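DNA polymerase (Pyrobaculum calidifontis, PDB 5MDN) probably catalyses the template-directed addition of deoxyribonucleotides to growing DNA strands, as a type-B family DNA polymerase. Local coordinates at residues A[58-70]-A[81-95]. Sequence-based numbering, arbitrary orientation.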
loop_
_atom_site.group_PDB
_atom_site.type_symbol
_atom_site.label_atom_id
_atom_site.label_comp_id
_atom_site.label_asym_id
_atom_site.label_seq_id
_atom_site.Cartn_x
_atom_site.Cartn_y
_atom_site.Cartn_z
ATOM N N LEU A 58 -6.125 -40.504 -4.666
ATOM C CA LEU A 58 -5.557 -39.426 -3.867
ATOM C C LEU A 58 -5.238 -39.856 -2.441
ATOM O O LEU A 58 -4.390 -39.232 -1.795
ATOM C CB LEU A 58 -6.512 -38.233 -3.858
ATOM C CG LEU A 58 -6.490 -37.412 -5.147
ATOM C CD1 LEU A 58 -7.439 -36.234 -5.059
ATOM C CD2 LEU A 58 -5.077 -36.947 -5.464
ATOM N N SER A 59 -5.898 -40.897 -1.931
ATOM C CA SER A 59 -5.679 -41.334 -0.556
ATOM C C SER A 59 -4.286 -41.906 -0.317
ATOM O O SER A 59 -3.894 -42.060 0.845
ATOM C CB SER A 59 -6.734 -42.370 -0.166
ATOM O OG SER A 59 -8.000 -41.761 0.022
ATOM N N ARG A 60 -3.530 -42.226 -1.370
ATOM C CA ARG A 60 -2.187 -42.762 -1.179
ATOM C C ARG A 60 -1.156 -41.688 -0.858
ATOM O O ARG A 60 -0.077 -42.023 -0.358
ATOM C CB ARG A 60 -1.732 -43.529 -2.423
ATOM C CG ARG A 60 -1.551 -42.661 -3.659
ATOM C CD ARG A 60 -0.399 -43.143 -4.520
ATOM N NE ARG A 60 0.835 -42.424 -4.220
ATOM C CZ ARG A 60 1.767 -42.857 -3.376
ATOM N NH1 ARG A 60 1.609 -44.014 -2.748
ATOM N NH2 ARG A 60 2.860 -42.137 -3.167
ATOM N N VAL A 61 -1.448 -40.419 -1.140
ATOM C CA VAL A 61 -0.466 -39.356 -0.953
ATOM C C VAL A 61 -0.769 -38.568 0.317
ATOM O O VAL A 61 0.139 -38.005 0.939
ATOM C CB VAL A 61 -0.408 -38.436 -2.190
ATOM C CG1 VAL A 61 -1.681 -37.614 -2.323
ATOM C CG2 VAL A 61 0.823 -37.541 -2.140
ATOM N N ALA A 62 -2.032 -38.541 0.727
ATOM C CA ALA A 62 -2.458 -37.775 1.891
ATOM C C ALA A 62 -3.885 -38.189 2.244
ATOM O O ALA A 62 -4.610 -38.700 1.387
ATOM C CB ALA A 62 -2.388 -36.263 1.622
ATOM N N PRO A 63 -4.303 -37.975 3.493
ATOM C CA PRO A 63 -5.683 -38.308 3.869
ATOM C C PRO A 63 -6.681 -37.365 3.213
ATOM O O PRO A 63 -6.447 -36.159 3.106
ATOM C CB PRO A 63 -5.684 -38.156 5.395
ATOM C CG PRO A 63 -4.555 -37.229 5.685
ATOM C CD PRO A 63 -3.509 -37.532 4.652
ATOM N N VAL A 64 -7.802 -37.930 2.771
ATOM C CA VAL A 64 -8.841 -37.198 2.058
ATOM C C VAL A 64 -10.150 -37.345 2.823
ATOM O O VAL A 64 -10.531 -38.458 3.203
ATOM C CB VAL A 64 -8.998 -37.699 0.610
ATOM C CG1 VAL A 64 -10.110 -36.943 -0.100
ATOM C CG2 VAL A 64 -7.683 -37.559 -0.143
ATOM N N GLU A 65 -10.831 -36.220 3.053
ATOM C CA GLU A 65 -12.119 -36.261 3.737
ATOM C C GLU A 65 -13.214 -36.789 2.819
ATOM O O GLU A 65 -14.004 -37.656 3.212
ATOM C CB GLU A 65 -12.479 -34.869 4.260
ATOM C CG GLU A 65 -13.716 -34.834 5.145
ATOM C CD GLU A 65 -13.426 -35.249 6.574
ATOM O OE1 GLU A 65 -12.292 -35.017 7.045
ATOM O OE2 GLU A 65 -14.333 -35.807 7.227
ATOM N N ALA A 66 -13.272 -36.285 1.589
ATOM C CA ALA A 66 -14.278 -36.704 0.621
ATOM C C ALA A 66 -13.855 -36.212 -0.755
ATOM O O ALA A 66 -12.970 -35.363 -0.888
ATOM C CB ALA A 66 -15.670 -36.175 0.986
ATOM N N VAL A 67 -14.500 -36.765 -1.780
ATOM C CA VAL A 67 -14.384 -36.285 -3.154
ATOM C C VAL A 67 -15.796 -36.195 -3.714
ATOM O O VAL A 67 -16.421 -37.224 -4.003
ATOM C CB VAL A 67 -13.505 -37.193 -4.025
ATOM C CG1 VAL A 67 -13.557 -36.745 -5.473
ATOM C CG2 VAL A 67 -12.069 -37.181 -3.521
ATOM N N GLU A 68 -16.307 -34.978 -3.848
ATOM C CA GLU A 68 -17.658 -34.749 -4.337
ATOM C C GLU A 68 -17.636 -34.346 -5.807
ATOM O O GLU A 68 -16.618 -33.899 -6.341
ATOM C CB GLU A 68 -18.357 -33.668 -3.507
ATOM C CG GLU A 68 -18.447 -33.984 -2.022
ATOM C CD GLU A 68 -19.022 -32.834 -1.217
ATOM O OE1 GLU A 68 -19.283 -31.766 -1.810
ATOM O OE2 GLU A 68 -19.205 -32.996 0.008
ATOM N N VAL A 69 -18.783 -34.515 -6.457
ATOM C CA VAL A 69 -18.999 -34.066 -7.827
ATOM C C VAL A 69 -19.879 -32.825 -7.769
ATOM O O VAL A 69 -20.993 -32.868 -7.230
ATOM C CB VAL A 69 -19.640 -35.163 -8.690
ATOM C CG1 VAL A 69 -19.713 -34.719 -10.139
ATOM C CG2 VAL A 69 -18.859 -36.463 -8.561
ATOM N N VAL A 70 -19.382 -31.719 -8.323
ATOM C CA VAL A 70 -20.096 -30.451 -8.295
ATOM C C VAL A 70 -20.209 -29.903 -9.711
ATOM O O VAL A 70 -19.418 -30.229 -10.600
ATOM C CB VAL A 70 -19.411 -29.418 -7.373
ATOM C CG1 VAL A 70 -19.502 -29.859 -5.920
ATOM C CG2 VAL A 70 -17.957 -29.215 -7.785
ATOM N N PHE A 81 -16.924 -30.460 -11.999
ATOM C CA PHE A 81 -15.656 -30.556 -11.290
ATOM C C PHE A 81 -15.730 -31.646 -10.229
ATOM O O PHE A 81 -16.808 -32.015 -9.755
ATOM C CB PHE A 81 -15.275 -29.234 -10.601
ATOM C CG PHE A 81 -15.066 -28.087 -11.542
ATOM C CD1 PHE A 81 -13.846 -27.903 -12.167
ATOM C CD2 PHE A 81 -16.078 -27.171 -11.773
ATOM C CE1 PHE A 81 -13.641 -26.842 -13.023
ATOM C CE2 PHE A 81 -15.879 -26.106 -12.628
ATOM C CZ PHE A 81 -14.658 -25.942 -13.254
ATOM N N LEU A 82 -14.557 -32.159 -9.868
ATOM C CA LEU A 82 -14.387 -32.925 -8.642
ATOM C C LEU A 82 -13.953 -31.973 -7.533
ATOM O O LEU A 82 -12.951 -31.266 -7.673
ATOM C CB LEU A 82 -13.357 -34.040 -8.825
ATOM C CG LEU A 82 -13.666 -35.136 -9.846
ATOM C CD1 LEU A 82 -12.636 -36.253 -9.751
ATOM C CD2 LEU A 82 -15.073 -35.682 -9.651
ATOM N N LYS A 83 -14.702 -31.958 -6.434
ATOM C CA LYS A 83 -14.366 -31.132 -5.276
ATOM C C LYS A 83 -13.616 -32.009 -4.278
ATOM O O LYS A 83 -14.213 -32.696 -3.448
ATOM C CB LYS A 83 -15.618 -30.509 -4.668
ATOM C CG LYS A 83 -15.335 -29.607 -3.476
ATOM C CD LYS A 83 -16.605 -29.228 -2.733
ATOM C CE LYS A 83 -16.325 -28.169 -1.676
ATOM N NZ LYS A 83 -17.494 -27.947 -0.781
ATOM N N VAL A 84 -12.289 -31.984 -4.366
ATOM C CA VAL A 84 -11.445 -32.771 -3.475
ATOM C C VAL A 84 -11.326 -32.037 -2.147
ATOM O O VAL A 84 -10.923 -30.870 -2.106
ATOM C CB VAL A 84 -10.062 -33.010 -4.095
ATOM C CG1 VAL A 84 -9.182 -33.795 -3.135
ATOM C CG2 VAL A 84 -10.192 -33.724 -5.434
ATOM N N VAL A 85 -11.666 -32.721 -1.059
ATOM C CA VAL A 85 -11.724 -32.121 0.269
ATOM C C VAL A 85 -10.638 -32.770 1.119
ATOM O O VAL A 85 -10.724 -33.957 1.456
ATOM C CB VAL A 85 -13.107 -32.286 0.911
ATOM C CG1 VAL A 85 -13.169 -31.543 2.238
ATOM C CG2 VAL A 85 -14.191 -31.790 -0.036
ATOM N N ALA A 86 -9.616 -31.992 1.464
ATOM C CA ALA A 86 -8.542 -32.460 2.322
ATOM C C ALA A 86 -8.970 -32.438 3.787
ATOM O O ALA A 86 -9.953 -31.795 4.167
ATOM C CB ALA A 86 -7.290 -31.604 2.135
ATOM N N LYS A 87 -8.212 -33.159 4.616
ATOM C CA LYS A 87 -8.494 -33.155 6.048
ATOM C C LYS A 87 -7.902 -31.928 6.728
ATOM O O LYS A 87 -8.545 -31.333 7.598
ATOM C CB LYS A 87 -7.972 -34.437 6.703
ATOM C CG LYS A 87 -8.886 -35.645 6.526
ATOM C CD LYS A 87 -8.519 -36.765 7.490
ATOM C CE LYS A 87 -8.992 -36.470 8.909
ATOM N NZ LYS A 87 -10.310 -37.103 9.206
ATOM N N VAL A 88 -6.692 -31.526 6.344
ATOM C CA VAL A 88 -6.056 -30.338 6.913
ATOM C C VAL A 88 -5.466 -29.499 5.784
ATOM O O VAL A 88 -5.131 -30.041 4.721
ATOM C CB VAL A 88 -4.983 -30.718 7.948
ATOM C CG1 VAL A 88 -5.624 -31.339 9.183
ATOM C CG2 VAL A 88 -3.960 -31.658 7.341
ATOM N N PRO A 89 -5.332 -28.179 5.962
ATOM C CA PRO A 89 -4.829 -27.333 4.862
ATOM C C PRO A 89 -3.427 -27.682 4.391
ATOM O O PRO A 89 -3.104 -27.450 3.219
ATOM C CB PRO A 89 -4.878 -25.920 5.457
ATOM C CG PRO A 89 -5.891 -25.993 6.545
ATOM C CD PRO A 89 -5.792 -27.379 7.111
ATOM N N GLU A 90 -2.572 -28.200 5.275
ATOM C CA GLU A 90 -1.185 -28.465 4.905
ATOM C C GLU A 90 -1.072 -29.468 3.761
ATOM O O GLU A 90 -0.142 -29.380 2.950
ATOM C CB GLU A 90 -0.401 -28.936 6.131
ATOM C CG GLU A 90 -0.275 -27.874 7.230
ATOM C CD GLU A 90 -1.499 -27.785 8.133
ATOM O OE1 GLU A 90 -2.631 -27.926 7.626
ATOM O OE2 GLU A 90 -1.325 -27.556 9.350
ATOM N N ASP A 91 -1.993 -30.428 3.677
ATOM C CA ASP A 91 -1.915 -31.483 2.671
ATOM C C ASP A 91 -2.407 -31.051 1.293
ATOM O O ASP A 91 -2.362 -31.863 0.362
ATOM C CB ASP A 91 -2.715 -32.708 3.123
ATOM C CG ASP A 91 -2.270 -33.235 4.471
ATOM O OD1 ASP A 91 -1.082 -33.068 4.818
ATOM O OD2 ASP A 91 -3.108 -33.834 5.177
ATOM N N VAL A 92 -2.876 -29.809 1.136
ATOM C CA VAL A 92 -3.508 -29.407 -0.119
ATOM C C VAL A 92 -2.507 -29.384 -1.273
ATOM O O VAL A 92 -2.868 -29.696 -2.414
ATOM C CB VAL A 92 -4.211 -28.048 0.058
ATOM C CG1 VAL A 92 -4.810 -27.570 -1.255
ATOM C CG2 VAL A 92 -5.301 -28.156 1.111
ATOM N N ARG A 93 -1.242 -29.044 -1.008
ATOM C CA ARG A 93 -0.247 -29.048 -2.081
ATOM C C ARG A 93 0.036 -30.464 -2.566
ATOM O O ARG A 93 0.090 -30.717 -3.775
ATOM C CB ARG A 93 1.057 -28.391 -1.623
ATOM C CG ARG A 93 1.048 -26.876 -1.515
ATOM C CD ARG A 93 1.139 -26.240 -2.902
ATOM N NE ARG A 93 1.106 -24.781 -2.852
ATOM C CZ ARG A 93 2.171 -24.032 -2.581
ATOM N NH1 ARG A 93 3.339 -24.613 -2.346
ATOM N NH2 ARG A 93 2.073 -22.709 -2.547
ATOM N N LYS A 94 0.243 -31.399 -1.633
ATOM C CA LYS A 94 0.462 -32.793 -2.007
ATOM C C LYS A 94 -0.692 -33.323 -2.846
ATOM O O LYS A 94 -0.477 -34.029 -3.838
ATOM C CB LYS A 94 0.659 -33.647 -0.755
ATOM C CG LYS A 94 1.929 -33.333 0.019
ATOM C CD LYS A 94 2.128 -34.304 1.169
ATOM C CE LYS A 94 1.167 -34.014 2.314
ATOM N NZ LYS A 94 1.446 -34.871 3.502
ATOM N N LEU A 95 -1.926 -32.994 -2.461
ATOM C CA LEU A 95 -3.084 -33.478 -3.202
ATOM C C LEU A 95 -3.234 -32.753 -4.534
ATOM O O LEU A 95 -3.645 -33.359 -5.528
ATOM C CB LEU A 95 -4.344 -33.324 -2.354
ATOM C CG LEU A 95 -4.302 -34.104 -1.041
ATOM C CD1 LEU A 95 -5.340 -33.585 -0.069
ATOM C CD2 LEU A 95 -4.514 -35.585 -1.301
#
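V70 and F81 exchange two backbone hydrogen bonds, V70 N to F81 O (3.0 Å) and F81 N to V70 O, both straight at 173-174°, which fixes the register of an antiparallel hairpin. Two residues further from the turn, E68 and K83 repeat the exchange: K83 N reaches E68 O at 2.7 Å, whereas E68 N approaches K83 O from above the carbonyl plane. At A66 the pattern breaks into a classic beta bulge. V85 N still donates to A66 O, but V85 O takes E65 N at 2.8 Å, nearly along the C=O axis, and a weak second bond from A66 N, so that one carbonyl serves two donors. E65 O accepts from K55 NZ of helix 51-58.

At the bulge itself, the side chains of E65 and K87 cross at about a right angle, and OE1 of E65 meets NZ of K87 in a salt bridge of 3.6 Å. K87 bends at chi3 (76°) and again at chi4, which together turn NZ back to that carboxylate while CD rests on P63 CB. With an alanine here, the E65 carboxylate would probably lose this cation and P63 CB its aliphatic neighbour. K83 NZ stays 4.3 Å from E68 OE1, beyond a salt bridge, but K83 makes a cation-pi contact with Y41.

L95 reaches its CD2 to V61 CG1 (3.6 Å) and A62 CB (3.7 Å), while L58 CD1 meets V84 CG1 tip to tip.

Strand 64-74 is an outermost strand of a four-stranded antiparallel sheet, and strand 77-86 continues it to strand 41-46 through backbone bonds of L82 with A44 and V84 with F42. Helix 51-58 packs on the face bearing V67, V69 and L82; helix 92-100 brings L95 against F42.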